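Local structure of apical membrane antigen AMA1 (Toxoplasma gondii ME49, 4YIV) at residues L247-L252 with A314-V319. The protein is probably an essential microneme protein of host cell invasion, part of the moving junction, the ring between the plasma membranes of parasite apical tip and host cell. Numbering follows the deposited sequence.
Sequences LDYTEL and ALSDQV. With NAG (2-acetamido-2-deoxy-beta-D-glucopyranose), chain B.
Tyr249 lays one face of its buried ring on Ser316. Ser316 CB sits over the centre of the Tyr249 ring, 3.5 Å from its centroid and 4° off the normal, a CH-pi contact. The ring gets there with CG anti to its own carbonyl carbon (chi1 -68°). Tyr249 OH reaches past Ser316 and donates a weak hydrogen bond to Gln318 O at 2.7 Å, oblique to the ring. At the other end, Tyr249 CB packs on Ala314 CB at 4.3 Å.

Thr250 adds a methyl contact, CG2 to Ala314 CB at 4.2 Å. Its hydroxyl and backbone N both bond to Asp248 OD1, the hydroxyl at the syn lone pair and the N from the anti side. The latter bond, 2.8 Å from Thr250 N to Asp248 OD1, closes an Asx turn. Leu252 CD1 meets Gln318 CG at 4.2 Å. An ST turn shapes the facing chain, with Ser316 OG accepting from Gln318 N. Beyond it, Val319 CG1 lies 3.4 Å from C8 of the NAG glycan attached to the protein.

In this fragment of AMA1, a PAN-clan family protein, structural packing joins two antiparallel sheets. The turn after edge strand 245-248 of the three-stranded sheet packs on the end of strand 311-316, which lies between strands 300-305 and 256-259 in a five-stranded sheet. Tyr249 also touches Phe238 of strand 236-242 and Tyr300 of strand 300-305.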
loop_
_atom_site.group_PDB
_atom_site.type_symbol
_atom_site.label_atom_id
_atom_site.label_comp_id
_atom_site.label_asym_id
_atom_site.label_seq_id
_atom_site.Cartn_x
_atom_site.Cartn_y
_atom_site.Cartn_z
ATOM N N LEU A 247 5.346 -8.459 23.352
ATOM C CA LEU A 247 5.675 -9.708 22.663
ATOM C C LEU A 247 5.796 -9.442 21.163
ATOM O O LEU A 247 4.807 -9.081 20.503
ATOM C CB LEU A 247 4.615 -10.779 22.896
ATOM C CG LEU A 247 4.154 -11.126 24.318
ATOM C CD1 LEU A 247 3.540 -12.497 24.321
ATOM C CD2 LEU A 247 5.279 -11.079 25.281
ATOM N N ASP A 248 6.985 -9.623 20.617
ATOM C CA ASP A 248 7.103 -9.481 19.181
ATOM C C ASP A 248 6.437 -10.697 18.561
ATOM O O ASP A 248 6.162 -11.671 19.252
ATOM C CB ASP A 248 8.543 -9.338 18.709
ATOM C CG ASP A 248 9.371 -10.610 18.859
ATOM O OD1 ASP A 248 9.165 -11.587 18.099
ATOM O OD2 ASP A 248 10.298 -10.607 19.695
ATOM N N TYR A 249 6.201 -10.641 17.253
ATOM C CA TYR A 249 5.376 -11.643 16.614
ATOM C C TYR A 249 5.906 -13.076 16.755
ATOM O O TYR A 249 5.121 -14.022 16.700
ATOM C CB TYR A 249 5.220 -11.321 15.142
ATOM C CG TYR A 249 4.424 -10.079 14.798
ATOM C CD1 TYR A 249 3.464 -9.554 15.654
ATOM C CD2 TYR A 249 4.617 -9.457 13.564
ATOM C CE1 TYR A 249 2.752 -8.450 15.317
ATOM C CE2 TYR A 249 3.897 -8.359 13.216
ATOM C CZ TYR A 249 2.984 -7.851 14.080
ATOM O OH TYR A 249 2.276 -6.750 13.676
ATOM N N THR A 250 7.213 -13.260 16.911
ATOM C CA THR A 250 7.743 -14.618 16.951
ATOM C C THR A 250 7.243 -15.374 18.190
ATOM O O THR A 250 7.391 -16.585 18.272
ATOM C CB THR A 250 9.278 -14.659 16.935
ATOM O OG1 THR A 250 9.799 -14.020 18.111
ATOM C CG2 THR A 250 9.820 -14.018 15.675
ATOM N N GLU A 251 6.649 -14.657 19.136
ATOM C CA GLU A 251 6.162 -15.256 20.375
ATOM C C GLU A 251 4.687 -15.613 20.312
ATOM O O GLU A 251 4.159 -16.198 21.251
ATOM C CB GLU A 251 6.384 -14.307 21.563
ATOM C CG GLU A 251 7.844 -14.110 21.936
ATOM C CD GLU A 251 8.011 -13.618 23.373
ATOM O OE1 GLU A 251 7.478 -14.275 24.301
ATOM O OE2 GLU A 251 8.662 -12.571 23.572
ATOM N N LEU A 252 4.011 -15.234 19.228
ATOM C CA LEU A 252 2.579 -15.462 19.122
ATOM C C LEU A 252 2.346 -16.746 18.341
ATOM O O LEU A 252 3.112 -17.090 17.436
ATOM C CB LEU A 252 1.871 -14.270 18.456
ATOM C CG LEU A 252 2.142 -12.884 19.053
ATOM C CD1 LEU A 252 1.380 -11.837 18.249
ATOM C CD2 LEU A 252 1.781 -12.805 20.541
ATOM N N ALA A 314 8.764 -12.876 9.866
ATOM C CA ALA A 314 7.615 -13.146 10.718
ATOM C C ALA A 314 6.444 -12.316 10.284
ATOM O O ALA A 314 6.535 -11.085 10.255
ATOM C CB ALA A 314 7.926 -12.860 12.154
ATOM N N LEU A 315 5.328 -12.989 10.009
ATOM C CA LEU A 315 4.109 -12.358 9.512
ATOM C C LEU A 315 2.888 -12.577 10.396
ATOM O O LEU A 315 2.639 -13.697 10.878
ATOM C CB LEU A 315 3.794 -12.891 8.141
ATOM C CG LEU A 315 4.909 -12.824 7.108
ATOM C CD1 LEU A 315 4.573 -13.710 5.970
ATOM C CD2 LEU A 315 4.988 -11.422 6.607
ATOM N N SER A 316 2.137 -11.508 10.615
ATOM C CA SER A 316 0.988 -11.540 11.531
ATOM C C SER A 316 -0.133 -10.623 11.053
ATOM O O SER A 316 0.129 -9.667 10.316
ATOM C CB SER A 316 1.443 -11.124 12.925
ATOM O OG SER A 316 0.347 -10.995 13.792
ATOM N N ASP A 317 -1.377 -10.911 11.453
ATOM C CA ASP A 317 -2.505 -10.018 11.220
ATOM C C ASP A 317 -2.822 -9.177 12.450
ATOM O O ASP A 317 -3.805 -8.437 12.467
ATOM C CB ASP A 317 -3.755 -10.797 10.782
ATOM C CG ASP A 317 -4.249 -11.795 11.838
ATOM O OD1 ASP A 317 -3.659 -11.854 12.935
ATOM O OD2 ASP A 317 -5.248 -12.515 11.566
ATOM N N GLN A 318 -1.984 -9.281 13.475
ATOM C CA GLN A 318 -2.152 -8.466 14.684
ATOM C C GLN A 318 -1.583 -7.053 14.520
ATOM O O GLN A 318 -0.370 -6.871 14.324
ATOM C CB GLN A 318 -1.480 -9.164 15.876
ATOM C CG GLN A 318 -2.116 -10.508 16.256
ATOM C CD GLN A 318 -3.515 -10.344 16.849
ATOM O OE1 GLN A 318 -4.471 -10.970 16.384
ATOM N NE2 GLN A 318 -3.638 -9.497 17.884
ATOM N N VAL A 319 -2.461 -6.060 14.566
ATOM C CA VAL A 319 -2.038 -4.667 14.508
ATOM C C VAL A 319 -1.042 -4.424 15.643
ATOM O O VAL A 319 -1.333 -4.724 16.803
ATOM C CB VAL A 319 -3.230 -3.716 14.618
ATOM C CG1 VAL A 319 -2.765 -2.265 14.713
ATOM C CG2 VAL A 319 -4.152 -3.888 13.421
HETATM C C1 NAG B . -6.919 -0.632 15.326
HETATM C C2 NAG B . -7.112 -0.947 16.807
HETATM C C3 NAG B . -8.438 -1.649 17.057
HETATM C C4 NAG B . -9.570 -0.853 16.429
HETATM C C5 NAG B . -9.279 -0.610 14.954
HETATM C C6 NAG B . -10.395 0.203 14.308
HETATM C C7 NAG B . -4.852 -1.237 17.642
HETATM C C8 NAG B . -3.768 -2.216 17.984
HETATM N N2 NAG B . -6.018 -1.770 17.286
HETATM O O3 NAG B . -8.660 -1.769 18.467
HETATM O O4 NAG B . -10.799 -1.576 16.564
HETATM O O5 NAG B . -8.041 0.083 14.802
HETATM O O6 NAG B . -10.405 1.524 14.860
HETATM O O7 NAG B . -4.676 -0.031 17.687
#